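Local coordinates for protein aspartate-semialdehyde dehydrogenase (Candida albicans, PDB 3HSK) that catalyses the NADPH-dependent reductive dephosphorylation of 4-phospho-L-aspartate to L-aspartate semialdehyde, the second step in making the aspartate family of amino acids, at residues A[271-276]-A[354-359]; A[198-203]-A[261-266]. All blocks are in the same frame, centred on the assembly; numbering follows the deposited sequence.

Interaction 1 (A[271-276]-A[354-359])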
loop_
_atom_site.group_PDB
_atom_site.type_symbol
_atom_site.label_atom_id
_atom_site.label_comp_id
_atom_site.label_asym_id
_atom_site.label_seq_id
_atom_site.Cartn_x
_atom_site.Cartn_y
_atom_site.Cartn_z
ATOM N N GLY A 271 7.405 12.410 -0.377
ATOM C CA GLY A 271 5.960 12.380 -0.135
ATOM C C GLY A 271 5.456 11.001 0.222
ATOM O O GLY A 271 5.454 10.108 -0.628
ATOM N N HIS A 272 5.031 10.818 1.473
ATOM C CA HIS A 272 4.492 9.532 1.924
ATOM C C HIS A 272 3.014 9.420 1.578
ATOM O O HIS A 272 2.242 10.342 1.824
ATOM C CB HIS A 272 4.661 9.335 3.437
ATOM C CG HIS A 272 6.080 9.409 3.917
ATOM N ND1 HIS A 272 6.426 9.987 5.120
ATOM C CD2 HIS A 272 7.238 8.982 3.360
ATOM C CE1 HIS A 272 7.734 9.912 5.284
ATOM N NE2 HIS A 272 8.251 9.309 4.230
ATOM N N THR A 273 2.639 8.276 1.017
ATOM C CA THR A 273 1.255 7.954 0.710
ATOM C C THR A 273 0.780 6.893 1.704
ATOM O O THR A 273 1.528 5.970 2.039
ATOM C CB THR A 273 1.102 7.443 -0.748
ATOM O OG1 THR A 273 1.568 8.444 -1.664
ATOM C CG2 THR A 273 -0.361 7.118 -1.082
ATOM N N GLU A 274 -0.452 7.044 2.190
ATOM C CA GLU A 274 -1.059 6.059 3.077
ATOM C C GLU A 274 -2.463 5.727 2.586
ATOM O O GLU A 274 -3.289 6.624 2.375
ATOM C CB GLU A 274 -1.097 6.558 4.534
ATOM C CG GLU A 274 0.270 6.950 5.084
ATOM C CD GLU A 274 0.287 7.205 6.583
ATOM O OE1 GLU A 274 -0.400 6.492 7.350
ATOM O OE2 GLU A 274 1.022 8.122 6.992
ATOM N N CYS A 275 -2.706 4.438 2.390
ATOM C CA CYS A 275 -4.009 3.916 2.032
ATOM C C CYS A 275 -4.691 3.483 3.317
ATOM O O CYS A 275 -4.332 2.453 3.910
ATOM C CB CYS A 275 -3.862 2.747 1.055
ATOM S SG CYS A 275 -3.214 3.265 -0.559
ATOM N N ILE A 276 -5.655 4.285 3.765
ATOM C CA ILE A 276 -6.244 4.070 5.087
ATOM C C ILE A 276 -7.701 3.621 5.051
ATOM O O ILE A 276 -8.420 3.868 4.076
ATOM C CB ILE A 276 -6.047 5.297 6.041
ATOM C CG1 ILE A 276 -7.049 6.420 5.736
ATOM C CG2 ILE A 276 -4.590 5.796 5.992
ATOM C CD1 ILE A 276 -7.200 7.448 6.864
ATOM N N VAL A 354 -7.100 7.959 0.550
ATOM C CA VAL A 354 -5.673 7.976 0.268
ATOM C C VAL A 354 -5.108 9.295 0.775
ATOM O O VAL A 354 -5.637 10.363 0.449
ATOM C CB VAL A 354 -5.394 7.825 -1.258
ATOM C CG1 VAL A 354 -3.894 7.802 -1.541
ATOM C CG2 VAL A 354 -6.050 6.564 -1.802
ATOM N N VAL A 355 -4.036 9.212 1.564
ATOM C CA VAL A 355 -3.447 10.378 2.218
ATOM C C VAL A 355 -2.021 10.619 1.729
ATOM O O VAL A 355 -1.185 9.711 1.734
ATOM C CB VAL A 355 -3.423 10.207 3.759
ATOM C CG1 VAL A 355 -2.880 11.449 4.440
ATOM C CG2 VAL A 355 -4.806 9.880 4.297
ATOM N N LEU A 356 -1.754 11.850 1.305
ATOM C CA LEU A 356 -0.407 12.277 0.954
ATOM C C LEU A 356 0.051 13.285 1.986
ATOM O O LEU A 356 -0.545 14.355 2.135
ATOM C CB LEU A 356 -0.361 12.908 -0.442
ATOM C CG LEU A 356 0.947 13.569 -0.900
ATOM C CD1 LEU A 356 2.096 12.556 -1.008
ATOM C CD2 LEU A 356 0.748 14.297 -2.227
ATOM N N SER A 357 1.105 12.926 2.705
ATOM C CA SER A 357 1.674 13.799 3.703
ATOM C C SER A 357 2.483 14.899 3.023
ATOM O O SER A 357 2.952 14.731 1.895
ATOM C CB SER A 357 2.549 12.998 4.654
ATOM O OG SER A 357 3.698 12.535 3.983
ATOM N N HIS A 358 2.613 16.029 3.707
ATOM C CA HIS A 358 3.479 17.113 3.256
ATOM C C HIS A 358 4.477 17.445 4.339
ATOM O O HIS A 358 4.106 17.907 5.425
ATOM C CB HIS A 358 2.668 18.340 2.844
ATOM C CG HIS A 358 1.784 18.084 1.669
ATOM N ND1 HIS A 358 0.452 17.763 1.800
ATOM C CD2 HIS A 358 2.054 18.042 0.344
ATOM C CE1 HIS A 358 -0.065 17.557 0.605
ATOM N NE2 HIS A 358 0.886 17.719 -0.295
ATOM N N ASN A 359 5.745 17.188 4.026
ATOM C CA ASN A 359 6.847 17.352 4.966
ATOM C C ASN A 359 6.983 18.770 5.504
ATOM O O ASN A 359 7.379 18.972 6.650
ATOM C CB ASN A 359 8.167 16.906 4.321
ATOM C CG ASN A 359 9.324 16.965 5.290
ATOM O OD1 ASN A 359 9.465 16.102 6.161
ATOM N ND2 ASN A 359 10.148 18.007 5.164
HETATM O O HOH W 1 5.952 13.542 3.046
#
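Glu274 and Val355 form the hydrogen-bonded pair of a short antiparallel ladder, flanked by the non-hydrogen-bonded pairs Thr273 with Leu356 and Cys275 with Val354, the strand axes 4.7 Å apart and their directions differing by 154°. Glu274 N reaches Val355 O at 2.8 Å, and Val355 N returns the bond to Glu274 O. The ladder ends at His272, whose O accepts a 3.0 Å bond from Ser357 N, nearly straight at 167°. On one face of the sheet, Thr273 CG2 lies 3.6 Å from Val354 CG1, the two side chains crossing at a slant. The beta-branched shape of Thr273 suits a strand, and chi1 -59° sets OG1 beside the backbone N and CG2 anti to it, against Val354.

These are two central strands of the mixed sheet in the dimerisation domain. The face carrying Cys275 and Val354 packs against Gln262 and Pro222 of the second subunit, while Glu274 and Ile276 on the helix side meet Leu177. Val355 also belongs to that side: its CG2 lies 4.3 Å from Ile276 CD1. The polar end of Glu274 is held by Thr196, OE1 bonding to the threonine hydroxyl.

Toward the end of the ladder, Leu356 bends CD1 to within 3.9 Å of Gly271 C; at Gly271 any CB would press on Leu356 CD1 and on the preceding carbonyl, so the residue without a side chain fits here. Serine is apt at 357, since its small side chain puts OG near the backbone of His272. A water lies 2.6 Å from Ser357 OG and accepts a longer bond from His272 N. The imidazole leads away from Ser357 toward Cys172, about 4 Å off between side chains, as expected for the predicted proton acceptor beside the predicted thioester-forming cysteine.

Interaction 2 (A[198-203]-A[261-266])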
loop_
_atom_site.group_PDB
_atom_site.type_symbol
_atom_site.label_atom_id
_atom_site.label_comp_id
_atom_site.label_asym_id
_atom_site.label_seq_id
_atom_site.Cartn_x
_atom_site.Cartn_y
_atom_site.Cartn_z
ATOM N N THR A 198 1.202 1.911 4.159
ATOM C CA THR A 198 1.982 3.052 3.716
ATOM C C THR A 198 2.817 2.752 2.465
ATOM O O THR A 198 3.231 1.618 2.217
ATOM C CB THR A 198 2.869 3.631 4.830
ATOM O OG1 THR A 198 4.036 2.817 4.994
ATOM C CG2 THR A 198 2.098 3.725 6.163
ATOM N N LEU A 199 3.025 3.794 1.677
ATOM C CA LEU A 199 3.921 3.766 0.549
ATOM C C LEU A 199 4.884 4.915 0.800
ATOM O O LEU A 199 4.607 6.056 0.438
ATOM C CB LEU A 199 3.139 3.941 -0.759
ATOM C CG LEU A 199 2.204 2.804 -1.199
ATOM C CD1 LEU A 199 0.851 2.884 -0.519
ATOM C CD2 LEU A 199 2.002 2.834 -2.700
ATOM N N GLN A 200 6.003 4.609 1.455
ATOM C CA GLN A 200 6.891 5.650 1.986
ATOM C C GLN A 200 8.080 5.991 1.103
ATOM O O GLN A 200 8.742 5.113 0.560
ATOM C CB GLN A 200 7.315 5.332 3.424
ATOM C CG GLN A 200 6.165 5.515 4.396
ATOM C CD GLN A 200 6.435 4.977 5.775
ATOM O OE1 GLN A 200 5.832 3.993 6.186
ATOM N NE2 GLN A 200 7.331 5.628 6.508
ATOM N N ALA A 201 8.333 7.290 0.986
ATOM C CA ALA A 201 9.385 7.837 0.151
ATOM C C ALA A 201 10.753 7.716 0.812
ATOM O O ALA A 201 10.852 7.445 2.015
ATOM C CB ALA A 201 9.081 9.282 -0.161
ATOM N N ILE A 202 11.802 7.935 0.020
ATOM C CA ILE A 202 13.191 7.767 0.465
ATOM C C ILE A 202 13.625 8.816 1.483
ATOM O O ILE A 202 14.210 8.475 2.516
ATOM C CB ILE A 202 14.179 7.824 -0.727
ATOM C CG1 ILE A 202 13.909 6.679 -1.700
ATOM C CG2 ILE A 202 15.640 7.798 -0.236
ATOM C CD1 ILE A 202 14.440 6.945 -3.097
ATOM N N SER A 203 13.335 10.082 1.177
ATOM C CA SER A 203 13.893 11.227 1.906
ATOM C C SER A 203 13.806 11.088 3.418
ATOM O O SER A 203 14.815 11.236 4.108
ATOM C CB SER A 203 13.224 12.527 1.466
ATOM O OG SER A 203 11.845 12.517 1.801
ATOM N N ALA A 261 -1.144 -1.474 11.022
ATOM C CA ALA A 261 -0.238 -0.818 10.082
ATOM C C ALA A 261 0.570 -1.813 9.259
ATOM O O ALA A 261 1.021 -2.840 9.766
ATOM C CB ALA A 261 0.688 0.132 10.812
ATOM N N GLN A 262 0.743 -1.492 7.982
ATOM C CA GLN A 262 1.640 -2.226 7.096
ATOM C C GLN A 262 2.472 -1.200 6.324
ATOM O O GLN A 262 1.945 -0.430 5.509
ATOM C CB GLN A 262 0.860 -3.171 6.166
ATOM C CG GLN A 262 0.162 -4.319 6.902
ATOM C CD GLN A 262 -0.331 -5.439 6.000
ATOM O OE1 GLN A 262 -1.511 -5.797 6.037
ATOM N NE2 GLN A 262 0.567 -6.019 5.207
ATOM N N CYS A 263 3.770 -1.164 6.607
ATOM C CA CYS A 263 4.619 -0.120 6.059
ATOM C C CYS A 263 5.547 -0.619 4.966
ATOM O O CYS A 263 6.115 -1.709 5.070
ATOM C CB CYS A 263 5.398 0.578 7.172
ATOM S SG CYS A 263 4.308 1.269 8.433
ATOM N N ASN A 264 5.692 0.199 3.923
ATOM C CA ASN A 264 6.492 -0.143 2.753
ATOM C C ASN A 264 7.303 1.054 2.279
ATOM O O ASN A 264 6.819 2.184 2.291
ATOM C CB ASN A 264 5.605 -0.625 1.602
ATOM C CG ASN A 264 4.640 -1.719 2.018
ATOM O OD1 ASN A 264 4.969 -2.899 1.979
ATOM N ND2 ASN A 264 3.425 -1.328 2.398
ATOM N N ARG A 265 8.541 0.792 1.875
ATOM C CA ARG A 265 9.364 1.781 1.190
ATOM C C ARG A 265 9.164 1.614 -0.314
ATOM O O ARG A 265 9.131 0.495 -0.824
ATOM C CB ARG A 265 10.844 1.595 1.549
ATOM C CG ARG A 265 11.771 2.693 1.019
ATOM C CD ARG A 265 11.734 3.952 1.885
ATOM N NE ARG A 265 12.237 3.701 3.233
ATOM C CZ ARG A 265 12.058 4.507 4.276
ATOM N NH1 ARG A 265 11.370 5.639 4.152
ATOM N NH2 ARG A 265 12.557 4.169 5.458
ATOM N N VAL A 266 9.023 2.732 -1.013
ATOM C CA VAL A 266 8.800 2.716 -2.457
ATOM C C VAL A 266 9.844 3.579 -3.167
ATOM O O VAL A 266 10.482 4.403 -2.524
ATOM C CB VAL A 266 7.359 3.180 -2.829
ATOM C CG1 VAL A 266 6.329 2.116 -2.443
ATOM C CG2 VAL A 266 7.045 4.535 -2.208
HETATM O O HOH W 2 10.435 6.877 6.463
#
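Arg265 starts away from Ala201, but bends at chi2 (80°) and chi3 (64°) fold its chain back until NH1 sits 2.8 Å from Ala201 O. The carbonyl oxygen lies at the edge of the guanidinium, somewhat tilted from its plane, and the bond is bent. A water accepts a second bond from NH1 and a weak one from Gln200 NE2, linking the two long polar side chains. Arginine suits the position because its length lets it curl back over to the neighbouring backbone, with N-H groups for both the carbonyl and the water.

The two backbones run roughly parallel and are stitched as in a parallel ladder: Thr198 N to Gln262 O, Gln200 N to Asn264 O at 2.7 Å, and Val266 N to Gln200 O. Asn264 breaks the pattern. Its backbone N bonds Thr198 OG1 at 3.3 Å and Thr198 O only weakly, while its side-chain ND2 takes that carbonyl instead, at 3.0 Å and 164°, with the O in the amide plane. Threonine and asparagine thus supply from their side chains what the main chains lack here, where the outermost strand of the sheet within this chain, 258-262, runs out.

Val266 points at Gln200 and Leu199: CG2 lies 3.3 Å from Gln200 O, and CG1 4.0 Å from Leu199 CB. Both apolar residues also pack on Ile220 of the second subunit, so this side of the contact belongs to the dimer interface. Within the chain, beside Thr198, Cys263 CB touches Gln200 OE1 at 3.6 Å.

With its amide nitrogen bonded to Glu227 and its stem resting beside Asn264 O, Gln200 probably has little freedom to turn, so a restrained side chain packs beside His272, the predicted proton acceptor.

How the interactions relate
From the N terminus, strand 191-199 runs into 200-203; the chain then leaves through helices 213-216 and 227-238 and returns along strand 258-262, where interaction 2 closes the loop. A short connection leads to 271-276, which opens the second loop; 77 residues later, interaction 1 closes it at 354-359. The two are in series, neither nested nor crossed. Thr273 O probably bonds Leu199 N at 2.7 Å, and strands 258-262, 191-199, 273-280 and 351-357 follow in that order across one mixed sheet, interaction 2 continuing past the ends of the first two. His272 packs on Gln200 and Ala201, and both contacts touch the second subunit.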